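Local coordinates for protein putative hexose oxidase (Nonomuraea sp. ATCC 39727, PDB 5AWV) that probably oxidises the sugar of teicoplanin-type glycopeptide antibiotics, using a covalently attached FAD, at residues D72-T77 with V185-Q190; N121-E126 with E136-G141; L251-T256 with A328-V333; S476-P481 with H491-K496. All coordinates share one frame; numbering follows the deposited sequence.

Contact 1 (D72-T77 with V185-Q190); sequences DAVEET and VVVNKQ
V74, on helix 67-80, spreads its two methyl groups over two valines of strand 179-187, one to each. CG1 of V74 presses on CG2 of V187 at 3.4 Å, closer than methyl groups usually come, while CG2 of V74 meets CG1 of V185 at a relaxed 4.1 Å. V74 and V185 pass alongside each other in opposite directions; V74 and V187 meet at a slant. V186 lies between these two in sequence and turns its side chain away from the helix, so V74 is met by V185 and V187, the residues flanking it. The first torsion of V74 (chi1 171°) puts CG1 opposite the backbone N and CG2 opposite the carbonyl carbon, which aims one branch at each valine of the strand. No hydrogen bond crosses between the segments: the contact is wholly apolar and all three valines are buried. Behind V74, its carbonyl O accepts a short bond from OG1 of T77, which arrives in the carbonyl plane on a lone pair. The same hydroxyl is also bonded to NE2 of H514. At the margin, E75 OE1 takes the backbone N of A193 and so ties the helix to the next strand. Both segments belong to the FAD-binding domain of the PCMH type. Helix 67-80 lies between two sheets here: V74 also touches I106 of strand 104-107 in the mixed sheet, V185 packs on A193 and V195 of strand 193-199 in the antiparallel one, and F515 touches both V74 and V187.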
loop_
_atom_site.group_PDB
_atom_site.type_symbol
_atom_site.label_atom_id
_atom_site.label_comp_id
_atom_site.label_asym_id
_atom_site.label_seq_id
_atom_site.Cartn_x
_atom_site.Cartn_y
_atom_site.Cartn_z
ATOM N N ASP A 72 10.281 -0.708 -22.720
ATOM C CA ASP A 72 11.626 -0.176 -23.155
ATOM C C ASP A 72 12.579 0.105 -22.005
ATOM O O ASP A 72 13.821 -0.127 -22.083
ATOM C CB ASP A 72 11.542 1.091 -24.046
ATOM C CG ASP A 72 10.603 0.917 -25.257
ATOM O OD1 ASP A 72 10.529 -0.220 -25.797
ATOM O OD2 ASP A 72 9.932 1.919 -25.670
ATOM N N ALA A 73 12.037 0.657 -20.918
ATOM C CA ALA A 73 12.867 1.002 -19.768
ATOM C C ALA A 73 13.375 -0.281 -19.088
ATOM O O ALA A 73 14.523 -0.349 -18.771
ATOM C CB ALA A 73 12.103 1.877 -18.785
ATOM N N VAL A 74 12.526 -1.286 -18.944
ATOM C CA VAL A 74 12.925 -2.586 -18.413
ATOM C C VAL A 74 14.046 -3.203 -19.290
ATOM O O VAL A 74 15.131 -3.483 -18.772
ATOM C CB VAL A 74 11.722 -3.519 -18.329
ATOM C CG1 VAL A 74 12.169 -4.926 -17.997
ATOM C CG2 VAL A 74 10.799 -3.046 -17.142
ATOM N N GLU A 75 13.800 -3.272 -20.603
ATOM C CA GLU A 75 14.788 -3.841 -21.569
ATOM C C GLU A 75 16.128 -3.157 -21.515
ATOM O O GLU A 75 17.172 -3.793 -21.567
ATOM C CB GLU A 75 14.250 -3.823 -23.005
ATOM C CG GLU A 75 14.438 -5.125 -23.832
ATOM C CD GLU A 75 13.184 -5.431 -24.699
ATOM O OE1 GLU A 75 12.998 -6.550 -25.176
ATOM O OE2 GLU A 75 12.297 -4.574 -24.872
ATOM N N GLU A 76 16.123 -1.845 -21.418
ATOM C CA GLU A 76 17.335 -1.119 -21.192
ATOM C C GLU A 76 18.171 -1.514 -19.967
ATOM O O GLU A 76 19.419 -1.583 -20.049
ATOM C CB GLU A 76 17.069 0.390 -21.189
ATOM C CG GLU A 76 18.381 1.155 -21.115
ATOM C CD GLU A 76 18.264 2.648 -21.391
ATOM O OE1 GLU A 76 19.241 3.332 -21.013
ATOM O OE2 GLU A 76 17.225 3.131 -21.941
ATOM N N THR A 77 17.514 -1.776 -18.832
ATOM C CA THR A 77 18.232 -2.195 -17.662
ATOM C C THR A 77 18.726 -3.648 -17.897
ATOM O O THR A 77 19.709 -4.015 -17.354
ATOM C CB THR A 77 17.350 -2.149 -16.384
ATOM O OG1 THR A 77 16.259 -3.079 -16.527
ATOM C CG2 THR A 77 16.772 -0.729 -16.162
ATOM N N VAL A 185 4.729 -6.154 -17.267
ATOM C CA VAL A 185 5.883 -6.222 -18.134
ATOM C C VAL A 185 6.895 -7.174 -17.452
ATOM O O VAL A 185 7.366 -6.910 -16.352
ATOM C CB VAL A 185 6.475 -4.865 -18.420
ATOM C CG1 VAL A 185 7.800 -4.945 -19.129
ATOM C CG2 VAL A 185 5.492 -4.002 -19.191
ATOM N N VAL A 186 7.126 -8.309 -18.085
ATOM C CA VAL A 186 8.042 -9.330 -17.616
ATOM C C VAL A 186 9.240 -9.496 -18.558
ATOM O O VAL A 186 9.162 -9.079 -19.706
ATOM C CB VAL A 186 7.318 -10.707 -17.511
ATOM C CG1 VAL A 186 6.178 -10.620 -16.493
ATOM C CG2 VAL A 186 6.796 -11.205 -18.881
ATOM N N VAL A 187 10.282 -10.173 -18.082
ATOM C CA VAL A 187 11.516 -10.364 -18.839
ATOM C C VAL A 187 11.716 -11.841 -19.034
ATOM O O VAL A 187 11.805 -12.578 -18.040
ATOM C CB VAL A 187 12.711 -9.826 -18.094
ATOM C CG1 VAL A 187 13.992 -10.180 -18.786
ATOM C CG2 VAL A 187 12.630 -8.304 -17.968
ATOM N N ASN A 188 11.833 -12.295 -20.303
ATOM C CA ASN A 188 11.980 -13.767 -20.543
ATOM C C ASN A 188 13.422 -14.237 -20.401
ATOM O O ASN A 188 14.313 -13.457 -20.121
ATOM C CB ASN A 188 11.361 -14.190 -21.925
ATOM C CG ASN A 188 12.086 -13.589 -23.107
ATOM O OD1 ASN A 188 13.168 -13.060 -23.027
ATOM N ND2 ASN A 188 11.434 -13.617 -24.186
ATOM N N LYS A 189 13.677 -15.530 -20.601
ATOM C CA LYS A 189 15.058 -16.030 -20.435
ATOM C C LYS A 189 16.024 -15.408 -21.415
ATOM O O LYS A 189 17.160 -15.165 -21.054
ATOM C CB LYS A 189 15.157 -17.574 -20.497
ATOM C CG LYS A 189 16.410 -18.008 -19.705
ATOM C CD LYS A 189 16.991 -19.410 -19.990
ATOM C CE LYS A 189 17.064 -20.310 -18.750
ATOM N NZ LYS A 189 15.694 -20.803 -18.419
ATOM N N GLN A 190 15.568 -15.028 -22.616
ATOM C CA GLN A 190 16.480 -14.339 -23.566
ATOM C C GLN A 190 16.679 -12.867 -23.254
ATOM O O GLN A 190 17.436 -12.203 -23.942
ATOM C CB GLN A 190 16.013 -14.462 -25.029
ATOM C CG GLN A 190 15.929 -15.907 -25.535
ATOM C CD GLN A 190 14.778 -16.675 -24.912
ATOM O OE1 GLN A 190 13.760 -16.086 -24.519
ATOM N NE2 GLN A 190 14.951 -17.980 -24.745
#

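Contact 2 (N121-E126 with E136-G141); sequences NAFLIE and EKLYLG
L138 reaches from helix 131-142 to two side chains of strand 122-125, with one methyl for each. Its CD2 lies 3.9 Å from CD1 of F123 and 4.2 Å from CE1 of the same ring, so it approaches the CD1-CE1 part of the ring obliquely. The other methyl, CD1 of L138, comes within 4.3 Å of CD1 of I125, a looser contact made by the far end of the isoleucine. With CG of L138 opposite its carbonyl carbon (chi1 -72°), the fork of the leucine is carried forward to the strand. I125 gets there by extension: its CB does not aim at the helix, but the extended second torsion (chi2 180°) brings CD1 closer. F123, whose CB does point at the helix, needs no such reach, and its CA is 8.9 Å from that of L138. Strand and helix follow one another closely in the FAD-binding domain, the helix packing on one side of the antiparallel sheet in which 122-125 lies between 114-117 and 223-229. At the start of the strand, N121 and A122 both face D117 in a G1 beta bulge where the chain turns back from strand 114-117. The ring of F123 also makes an edge-to-face contact with W142, at the end of the same helix, and K137 NZ bonds to the carbonyl O of I114. On the outer side of the helix L140 O accepts a hydrogen bond from R41 of a second subunit, whose L45 packs on L140, while L27 of that subunit packs on L124 of the strand.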
loop_
_atom_site.group_PDB
_atom_site.type_symbol
_atom_site.label_atom_id
_atom_site.label_comp_id
_atom_site.label_asym_id
_atom_site.label_seq_id
_atom_site.Cartn_x
_atom_site.Cartn_y
_atom_site.Cartn_z
ATOM N N ASN A 121 -14.896 -4.963 -18.600
ATOM C CA ASN A 121 -16.051 -4.779 -17.704
ATOM C C ASN A 121 -15.499 -4.717 -16.243
ATOM O O ASN A 121 -15.969 -5.407 -15.333
ATOM C CB ASN A 121 -17.135 -5.876 -17.890
ATOM C CG ASN A 121 -18.397 -5.575 -17.175
ATOM O OD1 ASN A 121 -19.125 -6.485 -16.691
ATOM N ND2 ASN A 121 -18.750 -4.346 -17.154
ATOM N N ALA A 122 -14.561 -3.800 -16.064
ATOM C CA ALA A 122 -13.878 -3.600 -14.762
ATOM C C ALA A 122 -13.306 -2.206 -14.754
ATOM O O ALA A 122 -13.145 -1.599 -15.784
ATOM C CB ALA A 122 -12.736 -4.607 -14.610
ATOM N N PHE A 123 -12.945 -1.750 -13.563
ATOM C CA PHE A 123 -12.197 -0.511 -13.382
ATOM C C PHE A 123 -10.733 -0.665 -13.552
ATOM O O PHE A 123 -10.099 -1.462 -12.895
ATOM C CB PHE A 123 -12.495 0.056 -12.007
ATOM C CG PHE A 123 -13.859 0.562 -11.876
ATOM C CD1 PHE A 123 -14.177 1.826 -12.299
ATOM C CD2 PHE A 123 -14.842 -0.220 -11.366
ATOM C CE1 PHE A 123 -15.441 2.307 -12.151
ATOM C CE2 PHE A 123 -16.079 0.248 -11.251
ATOM C CZ PHE A 123 -16.409 1.511 -11.616
ATOM N N LEU A 124 -10.178 0.070 -14.476
ATOM C CA LEU A 124 -8.760 0.164 -14.739
ATOM C C LEU A 124 -8.210 1.214 -13.741
ATOM O O LEU A 124 -8.727 2.401 -13.675
ATOM C CB LEU A 124 -8.562 0.685 -16.172
ATOM C CG LEU A 124 -7.175 0.635 -16.801
ATOM C CD1 LEU A 124 -7.077 1.118 -18.244
ATOM C CD2 LEU A 124 -6.188 1.464 -16.112
ATOM N N ILE A 125 -7.203 0.814 -12.969
ATOM C CA ILE A 125 -6.477 1.718 -12.027
ATOM C C ILE A 125 -5.027 1.507 -12.272
ATOM O O ILE A 125 -4.461 0.384 -12.125
ATOM C CB ILE A 125 -6.826 1.413 -10.580
ATOM C CG1 ILE A 125 -8.357 1.468 -10.402
ATOM C CG2 ILE A 125 -6.233 2.431 -9.631
ATOM C CD1 ILE A 125 -8.825 1.179 -9.015
ATOM N N GLU A 126 -4.373 2.586 -12.671
ATOM C CA GLU A 126 -2.947 2.579 -12.922
ATOM C C GLU A 126 -2.127 2.755 -11.647
ATOM O O GLU A 126 -2.645 3.326 -10.698
ATOM C CB GLU A 126 -2.573 3.624 -14.008
ATOM C CG GLU A 126 -2.893 3.095 -15.375
ATOM C CD GLU A 126 -2.519 4.015 -16.515
ATOM O OE1 GLU A 126 -2.336 5.212 -16.299
ATOM O OE2 GLU A 126 -2.443 3.503 -17.655
ATOM N N GLU A 136 -11.361 9.129 -4.124
ATOM C CA GLU A 136 -12.106 10.265 -4.558
ATOM C C GLU A 136 -12.761 10.048 -5.936
ATOM O O GLU A 136 -13.918 10.373 -6.098
ATOM C CB GLU A 136 -11.149 11.467 -4.521
ATOM C CG GLU A 136 -11.788 12.785 -4.367
ATOM C CD GLU A 136 -12.451 12.933 -2.958
ATOM O OE1 GLU A 136 -13.694 12.894 -3.014
ATOM O OE2 GLU A 136 -11.732 12.994 -1.887
ATOM N N LYS A 137 -11.977 9.613 -6.937
ATOM C CA LYS A 137 -12.515 9.408 -8.238
ATOM C C LYS A 137 -13.523 8.287 -8.353
ATOM O O LYS A 137 -14.512 8.390 -9.073
ATOM C CB LYS A 137 -11.369 9.126 -9.185
ATOM C CG LYS A 137 -11.722 8.884 -10.628
ATOM C CD LYS A 137 -12.205 10.078 -11.416
ATOM C CE LYS A 137 -12.455 9.694 -12.919
ATOM N NZ LYS A 137 -11.178 9.758 -13.700
ATOM N N LEU A 138 -13.252 7.169 -7.718
ATOM C CA LEU A 138 -14.213 6.058 -7.692
ATOM C C LEU A 138 -15.542 6.510 -7.040
ATOM O O LEU A 138 -16.633 6.130 -7.522
ATOM C CB LEU A 138 -13.627 4.854 -6.982
ATOM C CG LEU A 138 -12.511 4.044 -7.681
ATOM C CD1 LEU A 138 -12.199 2.721 -6.886
ATOM C CD2 LEU A 138 -12.909 3.576 -9.089
ATOM N N TYR A 139 -15.451 7.286 -5.974
ATOM C CA TYR A 139 -16.628 7.785 -5.296
ATOM C C TYR A 139 -17.436 8.807 -6.102
ATOM O O TYR A 139 -18.662 8.586 -6.330
ATOM C CB TYR A 139 -16.229 8.439 -3.997
ATOM C CG TYR A 139 -17.394 8.856 -3.081
ATOM C CD1 TYR A 139 -18.469 8.020 -2.883
ATOM C CD2 TYR A 139 -17.470 10.142 -2.525
ATOM C CE1 TYR A 139 -19.502 8.363 -2.040
ATOM C CE2 TYR A 139 -18.550 10.515 -1.709
ATOM C CZ TYR A 139 -19.531 9.589 -1.431
ATOM O OH TYR A 139 -20.623 9.848 -0.584
ATOM N N LEU A 140 -16.738 9.814 -6.625
ATOM C CA LEU A 140 -17.395 10.840 -7.489
ATOM C C LEU A 140 -18.045 10.280 -8.774
ATOM O O LEU A 140 -19.237 10.577 -9.085
ATOM C CB LEU A 140 -16.476 12.031 -7.735
ATOM C CG LEU A 140 -16.208 12.873 -6.474
ATOM C CD1 LEU A 140 -15.509 14.171 -6.831
ATOM C CD2 LEU A 140 -17.452 13.245 -5.650
ATOM N N GLY A 141 -17.297 9.438 -9.468
ATOM C CA GLY A 141 -17.680 8.897 -10.705
ATOM C C GLY A 141 -18.776 7.908 -10.638
ATOM O O GLY A 141 -19.704 7.961 -11.468
#

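Contact 3 (L251-T256 with A328-V333); sequences LTSTVT and AHIEAV
I330, on the helical segment 328-333, packs against V255 and S253 of strand segment 251-256. H329, just before it, takes no part: its ring meets W277 of helix 264-280 edge-to-face and bonds through NE2 to S293 OG, and CG2 of V333 covers one face, 3.9 Å above the ring plane and offset toward the rim. CG2 of I330 lies 4.1 Å from CG2 of V255, and its CG1 is nearly as close to that same methyl at 4.2 Å, so one valine methyl lies against both branches of the isoleucine. The first torsion (chi1 -73°) sets CG2 opposite the backbone N and CG1 opposite the carbonyl carbon, and CD1 at the end of the CG1 arm comes 4.3 Å from OG of S253. S253 and V255 both direct their side chains at the helix, while T254 between them turns away, its OG1 bonded to the backbone of the bound peptide. V333 closes the segment, packing on L270 of helix 264-280. Helix 322-334 thus lies against one side of the seven-stranded antiparallel sheet, where I330 also touches I313 of strand 309-316, beside strand 249-257, and V255 meets A340 of strand 340-349 on its other flank.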
loop_
_atom_site.group_PDB
_atom_site.type_symbol
_atom_site.label_atom_id
_atom_site.label_comp_id
_atom_site.label_asym_id
_atom_site.label_seq_id
_atom_site.Cartn_x
_atom_site.Cartn_y
_atom_site.Cartn_z
ATOM N N LEU A 251 -20.426 6.199 11.834
ATOM C CA LEU A 251 -20.331 6.628 13.219
ATOM C C LEU A 251 -18.935 6.375 13.757
ATOM O O LEU A 251 -18.382 5.270 13.660
ATOM C CB LEU A 251 -21.435 5.882 14.001
ATOM C CG LEU A 251 -22.090 6.406 15.256
ATOM C CD1 LEU A 251 -22.638 7.828 15.062
ATOM C CD2 LEU A 251 -23.224 5.438 15.647
ATOM N N THR A 252 -18.331 7.402 14.297
ATOM C CA THR A 252 -16.959 7.350 14.766
ATOM C C THR A 252 -16.790 7.785 16.239
ATOM O O THR A 252 -17.528 8.637 16.738
ATOM C CB THR A 252 -16.051 8.213 13.891
ATOM O OG1 THR A 252 -16.422 9.598 14.024
ATOM C CG2 THR A 252 -16.178 7.798 12.362
ATOM N N SER A 253 -15.822 7.198 16.905
ATOM C CA SER A 253 -15.422 7.620 18.207
ATOM C C SER A 253 -13.998 7.231 18.444
ATOM O O SER A 253 -13.568 6.210 17.921
ATOM C CB SER A 253 -16.344 6.873 19.214
ATOM O OG SER A 253 -15.997 7.159 20.562
ATOM N N THR A 254 -13.254 7.984 19.240
ATOM C CA THR A 254 -11.928 7.527 19.720
ATOM C C THR A 254 -11.952 7.494 21.239
ATOM O O THR A 254 -12.227 8.515 21.851
ATOM C CB THR A 254 -10.854 8.479 19.176
ATOM O OG1 THR A 254 -10.887 8.463 17.729
ATOM C CG2 THR A 254 -9.461 8.186 19.713
ATOM N N VAL A 255 -11.728 6.323 21.840
ATOM C CA VAL A 255 -11.591 6.169 23.280
ATOM C C VAL A 255 -10.112 6.513 23.588
ATOM O O VAL A 255 -9.165 6.014 22.886
ATOM C CB VAL A 255 -11.841 4.717 23.727
ATOM C CG1 VAL A 255 -11.604 4.509 25.226
ATOM C CG2 VAL A 255 -13.214 4.244 23.379
ATOM N N THR A 256 -9.858 7.382 24.573
ATOM C CA THR A 256 -8.487 7.705 24.966
ATOM C C THR A 256 -8.145 7.055 26.283
ATOM O O THR A 256 -8.992 6.967 27.144
ATOM C CB THR A 256 -8.345 9.243 24.992
ATOM O OG1 THR A 256 -8.676 9.752 23.680
ATOM C CG2 THR A 256 -6.953 9.612 25.212
ATOM N N ALA A 328 -21.639 -1.252 22.381
ATOM C CA ALA A 328 -21.274 -2.553 22.860
ATOM C C ALA A 328 -19.815 -2.929 22.697
ATOM O O ALA A 328 -19.203 -3.534 23.592
ATOM C CB ALA A 328 -22.138 -3.579 22.211
ATOM N N HIS A 329 -19.198 -2.573 21.550
ATOM C CA HIS A 329 -17.769 -2.744 21.420
ATOM C C HIS A 329 -16.963 -1.945 22.462
ATOM O O HIS A 329 -16.010 -2.452 23.091
ATOM C CB HIS A 329 -17.348 -2.287 19.965
ATOM C CG HIS A 329 -15.888 -2.367 19.695
ATOM N ND1 HIS A 329 -15.218 -3.556 19.554
ATOM C CD2 HIS A 329 -14.964 -1.398 19.558
ATOM C CE1 HIS A 329 -13.941 -3.313 19.336
ATOM N NE2 HIS A 329 -13.768 -2.004 19.315
ATOM N N ILE A 330 -17.327 -0.682 22.647
ATOM C CA ILE A 330 -16.569 0.127 23.557
ATOM C C ILE A 330 -16.683 -0.437 24.976
ATOM O O ILE A 330 -15.672 -0.573 25.718
ATOM C CB ILE A 330 -17.109 1.580 23.577
ATOM C CG1 ILE A 330 -16.742 2.324 22.333
ATOM C CG2 ILE A 330 -16.574 2.342 24.803
ATOM C CD1 ILE A 330 -17.606 3.545 22.159
ATOM N N GLU A 331 -17.897 -0.789 25.392
ATOM C CA GLU A 331 -18.036 -1.306 26.784
ATOM C C GLU A 331 -17.317 -2.610 27.015
ATOM O O GLU A 331 -16.774 -2.800 28.098
ATOM C CB GLU A 331 -19.479 -1.526 27.163
ATOM C CG GLU A 331 -20.173 -0.244 27.462
ATOM C CD GLU A 331 -19.596 0.421 28.708
ATOM O OE1 GLU A 331 -19.593 -0.189 29.798
ATOM O OE2 GLU A 331 -19.115 1.524 28.538
ATOM N N ALA A 332 -17.295 -3.505 26.020
ATOM C CA ALA A 332 -16.533 -4.717 26.121
ATOM C C ALA A 332 -15.088 -4.374 26.328
ATOM O O ALA A 332 -14.406 -5.028 27.101
ATOM C CB ALA A 332 -16.707 -5.595 24.861
ATOM N N VAL A 333 -14.579 -3.412 25.575
ATOM C CA VAL A 333 -13.155 -3.153 25.612
ATOM C C VAL A 333 -12.728 -2.502 26.957
ATOM O O VAL A 333 -11.639 -2.811 27.473
ATOM C CB VAL A 333 -12.652 -2.295 24.417
ATOM C CG1 VAL A 333 -11.192 -1.853 24.585
ATOM C CG2 VAL A 333 -12.661 -3.120 23.108
#

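Contact 4 (S476-P481 with H491-K496); sequences SDLADP and HDLYYK
A short 3-10 turn at 476-478 faces helix 490-495, with the CA atoms of L478 and L493 8.3 Å apart, and the turn is held by a bond from A479 N to S476 O. L478 makes the contact from the turn. Its CD1 lies 3.9 Å from CD1 of L493, which also touches CD2 of L478, so the methyls of the two leucines meet while their side chains run at a slant. The same CD1 of L478 sits 3.7 Å from CZ and 3.5 Å from OH of Y494, meeting the phenol end of the ring obliquely. Y494 does not point its CB at the turn; its CG lies opposite the carbonyl carbon (chi1 -73°), and from there the ring carries OH to the turn, where it is hydrogen-bonded to the backbone N of D475, just before 476-478. A polar grip therefore holds the ring beside the apolar contact. On the helix H491 ND1 donates to D492 OD1 at 2.7 Å in a bent bond (N-H...O angle 139°), with the oxygen near the imidazole plane but approached from above the carboxylate plane. D477 makes salt bridges to K367 and R446, and the backbone of L493 is bonded to that of A469. Both segments belong to the berberine-like C-terminal region of this FAD-linked oxidase family, and Y494 lies about 6 Å, side chain to side chain, from the FAD-binding residue Y470.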
loop_
_atom_site.group_PDB
_atom_site.type_symbol
_atom_site.label_atom_id
_atom_site.label_comp_id
_atom_site.label_asym_id
_atom_site.label_seq_id
_atom_site.Cartn_x
_atom_site.Cartn_y
_atom_site.Cartn_z
ATOM N N SER A 476 12.978 -6.988 6.865
ATOM C CA SER A 476 14.217 -7.731 6.621
ATOM C C SER A 476 14.764 -8.484 7.810
ATOM O O SER A 476 15.467 -9.452 7.599
ATOM C CB SER A 476 15.317 -6.759 6.157
ATOM O OG SER A 476 14.875 -6.476 4.848
ATOM N N ASP A 477 14.335 -8.120 9.045
ATOM C CA ASP A 477 14.761 -8.797 10.227
ATOM C C ASP A 477 14.253 -10.207 10.233
ATOM O O ASP A 477 14.864 -11.096 10.909
ATOM C CB ASP A 477 14.293 -8.124 11.533
ATOM C CG ASP A 477 14.803 -6.723 11.731
ATOM O OD1 ASP A 477 15.640 -6.166 10.994
ATOM O OD2 ASP A 477 14.329 -6.130 12.690
ATOM N N LEU A 478 13.173 -10.479 9.495
ATOM C CA LEU A 478 12.620 -11.815 9.482
ATOM C C LEU A 478 13.494 -12.794 8.676
ATOM O O LEU A 478 13.390 -13.994 8.836
ATOM C CB LEU A 478 11.217 -11.862 8.909
ATOM C CG LEU A 478 10.142 -11.167 9.769
ATOM C CD1 LEU A 478 8.729 -11.468 9.224
ATOM C CD2 LEU A 478 10.311 -11.606 11.207
ATOM N N ALA A 479 14.309 -12.266 7.792
ATOM C CA ALA A 479 15.357 -13.041 7.087
ATOM C C ALA A 479 16.732 -12.927 7.755
ATOM O O ALA A 479 17.715 -13.331 7.160
ATOM C CB ALA A 479 15.514 -12.505 5.679
ATOM N N ASP A 480 16.839 -12.380 8.969
ATOM C CA ASP A 480 18.150 -12.219 9.588
ATOM C C ASP A 480 18.202 -13.316 10.618
ATOM O O ASP A 480 17.497 -13.204 11.617
ATOM C CB ASP A 480 18.279 -10.858 10.226
ATOM C CG ASP A 480 19.640 -10.678 10.986
ATOM O OD1 ASP A 480 20.348 -11.658 11.263
ATOM O OD2 ASP A 480 19.914 -9.541 11.356
ATOM N N PRO A 481 19.017 -14.384 10.390
ATOM C CA PRO A 481 19.042 -15.524 11.366
ATOM C C PRO A 481 19.570 -15.149 12.788
ATOM O O PRO A 481 19.317 -15.880 13.729
ATOM C CB PRO A 481 19.932 -16.585 10.677
ATOM C CG PRO A 481 20.797 -15.790 9.714
ATOM C CD PRO A 481 19.993 -14.568 9.311
ATOM N N HIS A 491 10.111 -16.430 4.121
ATOM C CA HIS A 491 9.059 -16.668 3.130
ATOM C C HIS A 491 7.919 -17.518 3.607
ATOM O O HIS A 491 6.791 -17.404 3.150
ATOM C CB HIS A 491 9.659 -17.138 1.800
ATOM C CG HIS A 491 10.559 -18.318 1.902
ATOM N ND1 HIS A 491 10.127 -19.579 2.279
ATOM C CD2 HIS A 491 11.875 -18.432 1.672
ATOM C CE1 HIS A 491 11.138 -20.421 2.229
ATOM N NE2 HIS A 491 12.201 -19.742 1.851
ATOM N N ASP A 492 8.167 -18.383 4.572
ATOM C CA ASP A 492 7.104 -19.139 5.192
ATOM C C ASP A 492 6.263 -18.355 6.177
ATOM O O ASP A 492 5.092 -18.611 6.289
ATOM C CB ASP A 492 7.633 -20.386 5.844
ATOM C CG ASP A 492 8.245 -21.411 4.770
ATOM O OD1 ASP A 492 8.255 -21.179 3.495
ATOM O OD2 ASP A 492 8.643 -22.477 5.242
ATOM N N LEU A 493 6.839 -17.377 6.834
ATOM C CA LEU A 493 6.075 -16.515 7.680
ATOM C C LEU A 493 5.138 -15.591 6.817
ATOM O O LEU A 493 3.987 -15.401 7.180
ATOM C CB LEU A 493 7.049 -15.579 8.483
ATOM C CG LEU A 493 8.057 -16.314 9.404
ATOM C CD1 LEU A 493 8.904 -15.280 10.116
ATOM C CD2 LEU A 493 7.278 -17.165 10.377
ATOM N N TYR A 494 5.633 -15.079 5.681
ATOM C CA TYR A 494 4.805 -14.203 4.823
ATOM C C TYR A 494 3.764 -14.972 3.989
ATOM O O TYR A 494 2.600 -14.530 3.842
ATOM C CB TYR A 494 5.643 -13.360 3.870
ATOM C CG TYR A 494 6.331 -12.278 4.572
ATOM C CD1 TYR A 494 5.631 -11.164 5.074
ATOM C CD2 TYR A 494 7.674 -12.273 4.686
ATOM C CE1 TYR A 494 6.280 -10.165 5.764
ATOM C CE2 TYR A 494 8.327 -11.274 5.399
ATOM C CZ TYR A 494 7.626 -10.224 5.920
ATOM O OH TYR A 494 8.282 -9.241 6.588
ATOM N N TYR A 495 4.188 -16.107 3.465
ATOM C CA TYR A 495 3.374 -16.818 2.449
ATOM C C TYR A 495 2.828 -18.187 2.787
ATOM O O TYR A 495 1.985 -18.698 2.051
ATOM C CB TYR A 495 4.217 -16.938 1.166
ATOM C CG TYR A 495 4.762 -15.622 0.581
ATOM C CD1 TYR A 495 3.928 -14.580 0.213
ATOM C CD2 TYR A 495 6.073 -15.481 0.357
ATOM C CE1 TYR A 495 4.426 -13.459 -0.385
ATOM C CE2 TYR A 495 6.594 -14.364 -0.265
ATOM C CZ TYR A 495 5.758 -13.364 -0.662
ATOM O OH TYR A 495 6.314 -12.287 -1.251
ATOM N N LYS A 496 3.265 -18.756 3.886
ATOM C CA LYS A 496 2.894 -20.065 4.351
ATOM C C LYS A 496 2.899 -21.066 3.208
ATOM O O LYS A 496 3.884 -21.088 2.431
ATOM C CB LYS A 496 1.582 -19.992 5.172
ATOM C CG LYS A 496 1.581 -19.061 6.396
ATOM C CD LYS A 496 0.257 -19.079 7.144
ATOM C CE LYS A 496 -0.068 -20.470 7.710
ATOM N NZ LYS A 496 -1.403 -20.513 8.258
#

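In the fold
Contacts 1 and 2 both belong to the FAD-binding domain and reach the same antiparallel sheet, contact 2 nested within the chain loop that contact 1 closes; their centres are 29 Å apart. The side chain of V185 in contact 1 comes to about 8 Å from the FAD, those of I125 in contact 2 and Y494 in contact 4 to about 11 Å. Contact 4, in the berberine-like region, also has Y494 about 11 Å from a bound aminoglucuronic acid. Contact 3 belongs to the seven-stranded sheet, with its centre 51 Å from that of contact 1 on the opposite side of the chain's centre. No two contacts touch.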